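Local coordinates for protein TRAP dicarboxylate transporter-DctP subunit (Rhodobacter sphaeroides, PDB 4PE3) that probably captures a small organic acid in the periplasm and hands it to a TRAP-type membrane transporter, here in the open, ligand-free state, at residues His50-Ala53 with Asp54-Glu58; Glu265-Lys268 with Ile269-Gln272; Ser323-Ala326 with Gln327-Tyr330; Val334-Leu337 with Lys338-Leu342. One frame throughout, in Å; residues are numbered along the deposited sequence.

Interaction 1: His50-Ala53 with Asp54-Glu58; sequences HVFA and DKVKE
The carbonyl oxygen H50 O takes the amide D54 N at 2.8 Å, the shortest backbone bond in this part of helix 44-59, and the D54 carboxylate folds back beside it. With CG of D54 beside its own backbone N (chi1 -71°), OD2 comes to rest 4.0 Å from H50 CB. The imidazole itself swings off toward E47, which accepts from NE2, while F46 meets the ring edge-to-face. One position on, V51 and K55 run side by side: V51 CG1 touches K55 CG at 3.9 Å. The lysine chain bends at CB-CG and then runs straight to E58, where NZ forms a salt bridge of 2.8 Å with the syn lone pair of OE1. On the buried side, V56 CG2 sits over one face of the F52 ring, displaced toward the rim, in a CH-pi contact with CE1 as its nearest atom at 3.6 Å. Helix 44-59 is the crossover of the beta-alpha-beta unit 32-37, 44-59, 65-69. F52, K55 and V56 pack on A266, I269 and F270 of helix 257-291, whereas H50, A53, V56 and K57 lean on strand 65-69.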
loop_
_atom_site.group_PDB
_atom_site.type_symbol
_atom_site.label_atom_id
_atom_site.label_comp_id
_atom_site.label_asym_id
_atom_site.label_seq_id
_atom_site.Cartn_x
_atom_site.Cartn_y
_atom_site.Cartn_z
ATOM N N HIS A 50 1.605 -4.714 -16.719
ATOM C CA HIS A 50 2.103 -4.805 -18.089
ATOM C C HIS A 50 2.700 -3.452 -18.530
ATOM O O HIS A 50 3.555 -3.409 -19.413
ATOM C CB HIS A 50 1.022 -5.126 -19.113
ATOM C CG HIS A 50 0.485 -6.524 -19.084
ATOM N ND1 HIS A 50 1.258 -7.663 -19.216
ATOM C CD2 HIS A 50 -0.797 -6.948 -19.068
ATOM C CE1 HIS A 50 0.465 -8.729 -19.248
ATOM N NE2 HIS A 50 -0.786 -8.319 -19.141
ATOM N N VAL A 51 2.207 -2.351 -17.974
ATOM C CA VAL A 51 2.733 -1.024 -18.337
ATOM C C VAL A 51 4.229 -0.930 -18.050
ATOM O O VAL A 51 4.970 -0.363 -18.837
ATOM C CB VAL A 51 1.943 0.110 -17.655
ATOM C CG1 VAL A 51 2.539 1.472 -17.970
ATOM C CG2 VAL A 51 0.490 0.057 -18.105
ATOM N N PHE A 52 4.667 -1.512 -16.940
ATOM C CA PHE A 52 6.097 -1.500 -16.629
ATOM C C PHE A 52 6.875 -2.222 -17.709
ATOM O O PHE A 52 7.816 -1.667 -18.289
ATOM C CB PHE A 52 6.361 -2.134 -15.271
ATOM C CG PHE A 52 7.817 -2.294 -14.946
ATOM C CD1 PHE A 52 8.672 -1.191 -14.908
ATOM C CD2 PHE A 52 8.328 -3.545 -14.656
ATOM C CE1 PHE A 52 10.029 -1.352 -14.590
ATOM C CE2 PHE A 52 9.683 -3.703 -14.329
ATOM C CZ PHE A 52 10.516 -2.617 -14.296
ATOM N N ALA A 53 6.475 -3.447 -18.005
ATOM C CA ALA A 53 7.175 -4.207 -19.023
ATOM C C ALA A 53 7.152 -3.488 -20.373
ATOM O O ALA A 53 8.180 -3.379 -21.048
ATOM C CB ALA A 53 6.574 -5.606 -19.158
ATOM N N ASP A 54 5.990 -2.984 -20.768
ATOM C CA ASP A 54 5.838 -2.348 -22.079
ATOM C C ASP A 54 6.670 -1.072 -22.211
ATOM O O ASP A 54 7.245 -0.794 -23.274
ATOM C CB ASP A 54 4.354 -2.051 -22.365
ATOM C CG ASP A 54 3.546 -3.319 -22.621
ATOM O OD1 ASP A 54 4.159 -4.350 -22.965
ATOM O OD2 ASP A 54 2.304 -3.291 -22.486
ATOM N N LYS A 55 6.751 -0.300 -21.131
ATOM C CA LYS A 55 7.484 0.957 -21.171
ATOM C C LYS A 55 8.987 0.723 -21.114
ATOM O O LYS A 55 9.753 1.514 -21.660
ATOM C CB LYS A 55 7.019 1.890 -20.054
ATOM C CG LYS A 55 5.606 2.420 -20.256
ATOM C CD LYS A 55 5.497 3.195 -21.561
ATOM C CE LYS A 55 4.065 3.563 -21.878
ATOM N NZ LYS A 55 3.998 4.286 -23.174
ATOM N N VAL A 56 9.415 -0.355 -20.464
ATOM C CA VAL A 56 10.843 -0.691 -20.475
ATOM C C VAL A 56 11.252 -0.974 -21.914
ATOM O O VAL A 56 12.245 -0.445 -22.397
ATOM C CB VAL A 56 11.170 -1.887 -19.554
ATOM C CG1 VAL A 56 12.586 -2.391 -19.796
ATOM C CG2 VAL A 56 10.982 -1.506 -18.088
ATOM N N LYS A 57 10.459 -1.768 -22.618
ATOM C CA LYS A 57 10.784 -2.098 -24.004
ATOM C C LYS A 57 10.748 -0.858 -24.896
ATOM O O LYS A 57 11.625 -0.664 -25.731
ATOM C CB LYS A 57 9.820 -3.154 -24.527
ATOM C CG LYS A 57 10.061 -3.551 -25.973
ATOM C CD LYS A 57 9.014 -4.556 -26.418
ATOM C CE LYS A 57 9.633 -5.875 -26.832
ATOM N NZ LYS A 57 10.301 -5.773 -28.154
ATOM N N GLU A 58 9.736 -0.017 -24.718
ATOM C CA GLU A 58 9.600 1.189 -25.528
ATOM C C GLU A 58 10.742 2.180 -25.303
ATOM O O GLU A 58 11.353 2.665 -26.258
ATOM C CB GLU A 58 8.259 1.874 -25.242
ATOM C CG GLU A 58 7.098 1.329 -26.057
ATOM C CD GLU A 58 5.750 1.840 -25.575
ATOM O OE1 GLU A 58 5.725 2.790 -24.763
ATOM O OE2 GLU A 58 4.718 1.288 -26.010
#

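Interaction 2: Glu265-Lys268 with Ile269-Gln272; sequences EAQK and IFQQ
K268 crosses Q271 at a slant and runs alongside Q272, and the three polar ends meet at Q271 OE1. This oxygen accepts from K268 NZ at 2.8 Å and from Q272 NE2 at 2.8 Å, both donors lying in its carbonyl plane on lone pairs. The Q272 bond is nearly straight, with an angle of 164° at the hydrogen, and the acceptor lies almost exactly in the Q272 amide plane. Such a double grip should fix the rotation of the Q271 amide. Its other end, NE2, gives hydrogen bonds to V149 O and to E127, and E127 also pairs with K268 NZ in a salt bridge. The lysine reaches this cluster through a single bend, at chi2 (66°), which brings K268 CD and CE each to 3.4 Å from Q271 OE1. Q267 is turned differently: its amide stands almost perpendicular to the F270 ring, with NE2 4.0 Å from F270 CD2, and that nitrogen bonds to V149 O, as Q271 NE2 does. On the more open flank, I269 CD1 reaches back to E265 CG at 4.4 Å. K268 and Q271, an i to i+3 pair of an alpha-helix, form with E127 a polar cluster that links helix 257-291 to helix 119-128, while Q267 and Q271 tie the same long helix to V149 of strand 144-150, at the edge of the five-stranded sheet.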
loop_
_atom_site.group_PDB
_atom_site.type_symbol
_atom_site.label_atom_id
_atom_site.label_comp_id
_atom_site.label_asym_id
_atom_site.label_seq_id
_atom_site.Cartn_x
_atom_site.Cartn_y
_atom_site.Cartn_z
ATOM N N GLU A 265 12.425 5.182 -15.228
ATOM C CA GLU A 265 11.398 5.986 -15.874
ATOM C C GLU A 265 10.168 5.129 -16.187
ATOM O O GLU A 265 9.033 5.541 -15.927
ATOM C CB GLU A 265 11.953 6.606 -17.155
ATOM C CG GLU A 265 11.035 7.616 -17.821
ATOM C CD GLU A 265 11.644 8.241 -19.070
ATOM O OE1 GLU A 265 10.901 8.948 -19.786
ATOM O OE2 GLU A 265 12.856 8.034 -19.337
ATOM N N ALA A 266 10.395 3.936 -16.742
ATOM C CA ALA A 266 9.307 3.006 -17.037
ATOM C C ALA A 266 8.509 2.683 -15.781
ATOM O O ALA A 266 7.278 2.616 -15.803
ATOM C CB ALA A 266 9.852 1.718 -17.670
ATOM N N GLN A 267 9.222 2.462 -14.687
ATOM C CA GLN A 267 8.587 2.150 -13.411
ATOM C C GLN A 267 7.712 3.302 -12.953
ATOM O O GLN A 267 6.605 3.077 -12.457
ATOM C CB GLN A 267 9.658 1.813 -12.354
ATOM C CG GLN A 267 9.092 1.121 -11.108
ATOM C CD GLN A 267 8.363 2.075 -10.183
ATOM O OE1 GLN A 267 8.726 3.237 -10.055
ATOM N NE2 GLN A 267 7.311 1.584 -9.557
ATOM N N LYS A 268 8.217 4.525 -13.094
ATOM C CA LYS A 268 7.475 5.724 -12.709
ATOM C C LYS A 268 6.201 5.841 -13.547
ATOM O O LYS A 268 5.140 6.216 -13.046
ATOM C CB LYS A 268 8.342 6.965 -12.903
ATOM C CG LYS A 268 7.702 8.269 -12.489
ATOM C CD LYS A 268 7.467 8.310 -10.987
ATOM C CE LYS A 268 6.855 9.625 -10.570
ATOM N NZ LYS A 268 6.570 9.634 -9.124
ATOM N N ILE A 269 6.299 5.511 -14.828
ATOM C CA ILE A 269 5.129 5.560 -15.699
ATOM C C ILE A 269 4.096 4.521 -15.260
ATOM O O ILE A 269 2.903 4.819 -15.168
ATOM C CB ILE A 269 5.507 5.356 -17.174
ATOM C CG1 ILE A 269 6.303 6.551 -17.681
ATOM C CG2 ILE A 269 4.252 5.166 -18.028
ATOM C CD1 ILE A 269 7.037 6.259 -18.993
ATOM N N PHE A 270 4.542 3.303 -14.973
ATOM C CA PHE A 270 3.658 2.279 -14.443
ATOM C C PHE A 270 2.988 2.775 -13.152
ATOM O O PHE A 270 1.767 2.689 -12.995
ATOM C CB PHE A 270 4.435 0.966 -14.212
ATOM C CG PHE A 270 3.882 0.100 -13.118
ATOM C CD1 PHE A 270 2.592 -0.414 -13.184
ATOM C CD2 PHE A 270 4.653 -0.203 -12.017
ATOM C CE1 PHE A 270 2.102 -1.200 -12.177
ATOM C CE2 PHE A 270 4.160 -0.990 -10.999
ATOM C CZ PHE A 270 2.880 -1.480 -11.064
ATOM N N GLN A 271 3.807 3.304 -12.239
ATOM C CA GLN A 271 3.304 3.779 -10.962
ATOM C C GLN A 271 2.184 4.801 -11.169
ATOM O O GLN A 271 1.115 4.704 -10.551
ATOM C CB GLN A 271 4.461 4.382 -10.174
ATOM C CG GLN A 271 4.077 5.140 -8.922
ATOM C CD GLN A 271 5.105 6.176 -8.588
ATOM O OE1 GLN A 271 4.925 7.344 -8.885
ATOM N NE2 GLN A 271 6.218 5.743 -8.017
ATOM N N GLN A 272 2.427 5.787 -12.018
ATOM C CA GLN A 272 1.464 6.864 -12.230
ATOM C C GLN A 272 0.200 6.387 -12.944
ATOM O O GLN A 272 -0.909 6.814 -12.630
ATOM C CB GLN A 272 2.127 8.012 -12.985
ATOM C CG GLN A 272 3.174 8.746 -12.144
ATOM C CD GLN A 272 2.529 9.494 -10.992
ATOM O OE1 GLN A 272 1.643 10.323 -11.209
ATOM N NE2 GLN A 272 2.920 9.161 -9.756
#

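Interaction 3: Ser323-Ala326 with Gln327-Tyr330; sequences SEMA and QKVY
M325 winds through three successive torsions near -60° (chi1 -80°, chi2 -51°, chi3 -66°), a curled path that carries the selenium of this selenomethionine to 4.3 Å from K328 CD. The lysine takes the contrasting course: its chain runs extended as far as CE and passes the selenium on the way to a salt bridge between NZ and E137. The meeting is a loose one, selenium against a methylene partway along the lysine. Behind it, V329 CG2 rests 3.3 Å from M325 O, the carbonyl that also receives V329 N at 2.9 Å. S323 is the N-cap of helix 324-339: its OG accepts from A326 N at 2.9 Å, supplying a partner for an amide in the first turn, where no preceding helical carbonyl is available. S323 OG has a second partner in D103, so the cap also ties the helix start to the residue preceding helix 104-110. The backbone carbonyl of S323 meanwhile takes Q327 N at 3.1 Å, opening the run of i to i+4 bonds that continues to Y330 N on A326 O at 2.9 Å. Q327 bends at chi2 toward D331, to which NE2 donates. Y330 packs on W316, E317 and A320 of helix 302-320, and its OH bonds to R313; M325 and V329 touch helix 104-110, M325 also E137 and L138 of helix 131-139.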
loop_
_atom_site.group_PDB
_atom_site.type_symbol
_atom_site.label_atom_id
_atom_site.label_comp_id
_atom_site.label_asym_id
_atom_site.label_seq_id
_atom_site.Cartn_x
_atom_site.Cartn_y
_atom_site.Cartn_z
ATOM N N SER A 323 13.349 -3.637 16.237
ATOM C CA SER A 323 14.582 -3.861 15.466
ATOM C C SER A 323 15.251 -2.550 15.109
ATOM O O SER A 323 14.614 -1.504 15.088
ATOM C CB SER A 323 14.305 -4.623 14.163
ATOM O OG SER A 323 13.888 -3.731 13.128
ATOM N N GLU A 324 16.549 -2.604 14.824
ATOM C CA GLU A 324 17.270 -1.400 14.463
ATOM C C GLU A 324 16.693 -0.766 13.209
ATOM O O GLU A 324 16.506 0.452 13.159
ATOM C CB GLU A 324 18.744 -1.711 14.239
ATOM C CG GLU A 324 19.606 -0.471 14.204
ATOM C CD GLU A 324 21.071 -0.797 14.349
ATOM O OE1 GLU A 324 21.728 -1.065 13.320
ATOM O OE2 GLU A 324 21.556 -0.813 15.490
HETATM N N MSE A 325 16.416 -1.574 12.193
HETATM C CA MSE A 325 15.880 -1.033 10.955
HETATM C C MSE A 325 14.464 -0.480 11.137
HETATM O O MSE A 325 14.080 0.492 10.482
HETATM C CB MSE A 325 15.885 -2.088 9.847
HETATM C CG MSE A 325 17.212 -2.291 9.167
HETATM SE SE MSE A 325 17.985 -0.616 8.553
HETATM C CE MSE A 325 16.739 -0.096 7.231
ATOM N N ALA A 326 13.679 -1.081 12.021
ATOM C CA ALA A 326 12.338 -0.550 12.257
ATOM C C ALA A 326 12.420 0.841 12.876
ATOM O O ALA A 326 11.655 1.737 12.509
ATOM C CB ALA A 326 11.521 -1.489 13.137
ATOM N N GLN A 327 13.371 1.041 13.781
ATOM C CA GLN A 327 13.563 2.353 14.365
ATOM C C GLN A 327 13.995 3.372 13.308
ATOM O O GLN A 327 13.536 4.520 13.310
ATOM C CB GLN A 327 14.607 2.291 15.475
ATOM C CG GLN A 327 14.853 3.624 16.138
ATOM C CD GLN A 327 13.699 4.076 16.996
ATOM O OE1 GLN A 327 13.216 3.335 17.857
ATOM N NE2 GLN A 327 13.230 5.295 16.757
ATOM N N LYS A 328 14.838 2.943 12.375
ATOM C CA LYS A 328 15.261 3.823 11.299
ATOM C C LYS A 328 14.090 4.184 10.371
ATOM O O LYS A 328 13.973 5.323 9.940
ATOM C CB LYS A 328 16.374 3.169 10.497
ATOM C CG LYS A 328 17.096 4.117 9.563
ATOM C CD LYS A 328 18.488 3.589 9.224
ATOM C CE LYS A 328 19.291 4.573 8.394
ATOM N NZ LYS A 328 20.221 3.883 7.460
ATOM N N VAL A 329 13.254 3.206 10.029
ATOM C CA VAL A 329 12.033 3.496 9.269
ATOM C C VAL A 329 11.167 4.511 10.037
ATOM O O VAL A 329 10.738 5.532 9.486
ATOM C CB VAL A 329 11.234 2.216 8.974
ATOM C CG1 VAL A 329 9.848 2.582 8.425
ATOM C CG2 VAL A 329 12.003 1.301 8.003
ATOM N N TYR A 330 10.916 4.232 11.312
ATOM C CA TYR A 330 10.127 5.133 12.158
ATOM C C TYR A 330 10.702 6.541 12.169
ATOM O O TYR A 330 9.975 7.505 11.977
ATOM C CB TYR A 330 10.048 4.588 13.577
ATOM C CG TYR A 330 9.397 5.534 14.552
ATOM C CD1 TYR A 330 10.150 6.482 15.238
ATOM C CD2 TYR A 330 8.031 5.493 14.803
ATOM C CE1 TYR A 330 9.557 7.369 16.154
ATOM C CE2 TYR A 330 7.435 6.366 15.705
ATOM C CZ TYR A 330 8.201 7.297 16.373
ATOM O OH TYR A 330 7.590 8.122 17.270
#

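Interaction 4: Val334-Leu337 with Lys338-Leu342; sequences VTYL and KDKGL
K340 lies across the Y336 ring, and its side chain can be followed along that face. CB starts 3.5 Å from Y336 O, the carbonyl that accepts K340 N. CG then sits over the ring in a CH-pi contact, 3.9 Å from the centroid and offset toward the rim, with CZ the nearest ring atom at 3.6 Å. The chain bends at chi2 (-37°) and again at chi4, so that K340 CE is 4.0 Å from Y336 CE1 and K340 NZ 3.7 Å from Y336 OH. Both tips turn to the same acceptor, OD2 of D124, the lysine through a salt bridge and the hydroxyl through a hydrogen bond. F125 meets the ring edge-to-face. One turn round, V334 and K338 point the same way, with V334 CG1 against K338 CE at 3.6 Å; the lysine continues to a salt bridge with the terminal carboxylate of E345. The helix closes in a Schellman motif. L342 N returns to L337 O, G341 N donates to K338 O, and G341 adopts positive phi (75°). The reversal brings L342 back over L337, the two side chains crossing at about a right angle with CD1 of L342 3.9 Å from CD2 of L337, an apolar contact of the kind that often accompanies this cap. D339 OD1 is a ligand of a zinc ion. L337 packs on W116 and on R309 and W316 of helix 302-320, while V334 and K338 touch M343 in the C-terminal tail.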
loop_
_atom_site.group_PDB
_atom_site.type_symbol
_atom_site.label_atom_id
_atom_site.label_comp_id
_atom_site.label_asym_id
_atom_site.label_seq_id
_atom_site.Cartn_x
_atom_site.Cartn_y
_atom_site.Cartn_z
ATOM N N VAL A 334 8.653 9.681 10.563
ATOM C CA VAL A 334 8.161 10.735 11.440
ATOM C C VAL A 334 8.816 12.069 11.088
ATOM O O VAL A 334 8.149 13.105 11.107
ATOM C CB VAL A 334 8.391 10.382 12.925
ATOM C CG1 VAL A 334 8.159 11.594 13.821
ATOM C CG2 VAL A 334 7.475 9.232 13.329
ATOM N N THR A 335 10.105 12.055 10.763
ATOM C CA THR A 335 10.756 13.264 10.287
ATOM C C THR A 335 10.052 13.819 9.053
ATOM O O THR A 335 9.767 15.011 8.986
ATOM C CB THR A 335 12.251 13.013 9.986
ATOM O OG1 THR A 335 12.914 12.641 11.199
ATOM C CG2 THR A 335 12.909 14.263 9.412
ATOM N N TYR A 336 9.728 12.951 8.098
ATOM C CA TYR A 336 9.038 13.363 6.877
ATOM C C TYR A 336 7.658 13.984 7.156
ATOM O O TYR A 336 7.335 15.068 6.667
ATOM C CB TYR A 336 8.894 12.159 5.921
ATOM C CG TYR A 336 8.137 12.515 4.667
ATOM C CD1 TYR A 336 8.784 13.109 3.593
ATOM C CD2 TYR A 336 6.769 12.296 4.574
ATOM C CE1 TYR A 336 8.096 13.463 2.468
ATOM C CE2 TYR A 336 6.076 12.643 3.445
ATOM C CZ TYR A 336 6.735 13.232 2.404
ATOM O OH TYR A 336 6.054 13.580 1.276
ATOM N N LEU A 337 6.861 13.285 7.942
ATOM C CA LEU A 337 5.515 13.746 8.273
ATOM C C LEU A 337 5.545 15.079 9.008
ATOM O O LEU A 337 4.735 15.957 8.709
ATOM C CB LEU A 337 4.791 12.688 9.102
ATOM C CG LEU A 337 4.559 11.366 8.364
ATOM C CD1 LEU A 337 4.050 10.301 9.319
ATOM C CD2 LEU A 337 3.577 11.539 7.213
ATOM N N LYS A 338 6.463 15.241 9.957
ATOM C CA LYS A 338 6.543 16.492 10.690
ATOM C C LYS A 338 6.969 17.602 9.748
ATOM O O LYS A 338 6.437 18.715 9.777
ATOM C CB LYS A 338 7.507 16.372 11.876
ATOM C CG LYS A 338 6.972 15.544 13.034
ATOM C CD LYS A 338 7.923 15.578 14.214
ATOM C CE LYS A 338 7.426 14.718 15.365
ATOM N NZ LYS A 338 8.133 15.087 16.630
ATOM N N ASP A 339 7.933 17.292 8.897
ATOM C CA ASP A 339 8.456 18.274 7.978
ATOM C C ASP A 339 7.399 18.764 6.988
ATOM O O ASP A 339 7.402 19.936 6.594
ATOM C CB ASP A 339 9.634 17.692 7.220
ATOM C CG ASP A 339 10.067 18.580 6.115
ATOM O OD1 ASP A 339 10.573 19.668 6.434
ATOM O OD2 ASP A 339 9.867 18.222 4.940
ATOM N N LYS A 340 6.493 17.869 6.594
ATOM C CA LYS A 340 5.440 18.217 5.637
ATOM C C LYS A 340 4.199 18.812 6.302
ATOM O O LYS A 340 3.215 19.115 5.624
ATOM C CB LYS A 340 5.040 16.998 4.799
ATOM C CG LYS A 340 6.106 16.526 3.827
ATOM C CD LYS A 340 6.859 17.706 3.233
ATOM C CE LYS A 340 7.568 17.351 1.940
ATOM N NZ LYS A 340 6.570 17.232 0.840
ATOM N N GLY A 341 4.240 18.965 7.621
ATOM C CA GLY A 341 3.105 19.524 8.348
ATOM C C GLY A 341 1.946 18.555 8.503
ATOM O O GLY A 341 0.813 18.957 8.794
ATOM N N LEU A 342 2.224 17.272 8.312
ATOM C CA LEU A 342 1.209 16.244 8.384
ATOM C C LEU A 342 1.018 15.705 9.796
ATOM O O LEU A 342 -0.001 15.078 10.103
ATOM C CB LEU A 342 1.604 15.105 7.435
ATOM C CG LEU A 342 1.495 15.484 5.952
ATOM C CD1 LEU A 342 2.070 14.392 5.043
ATOM C CD2 LEU A 342 0.051 15.806 5.563
#

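Overall arrangement
The four contacts follow in series along the chain and form two groups. Interactions 1 and 2, with centres 9 Å apart, lie on neighbouring helices 44-59 and 257-291 and touch directly: V56 CG2 meets A266 CB at 3.4 Å, and F52 packs on Q267. Interactions 3 and 4 occupy the start and end of one helix, 324-339, their centres 17 Å apart. Between the groups the nearest atoms are about 11 Å apart, from interaction 2 to interaction 4. Helix 44-59 belongs to a beta-alpha-beta unit of the five-stranded sheet, on which helix 257-291 also packs, so the first group joins elements distant in sequence; the second spans the last helix of the chain.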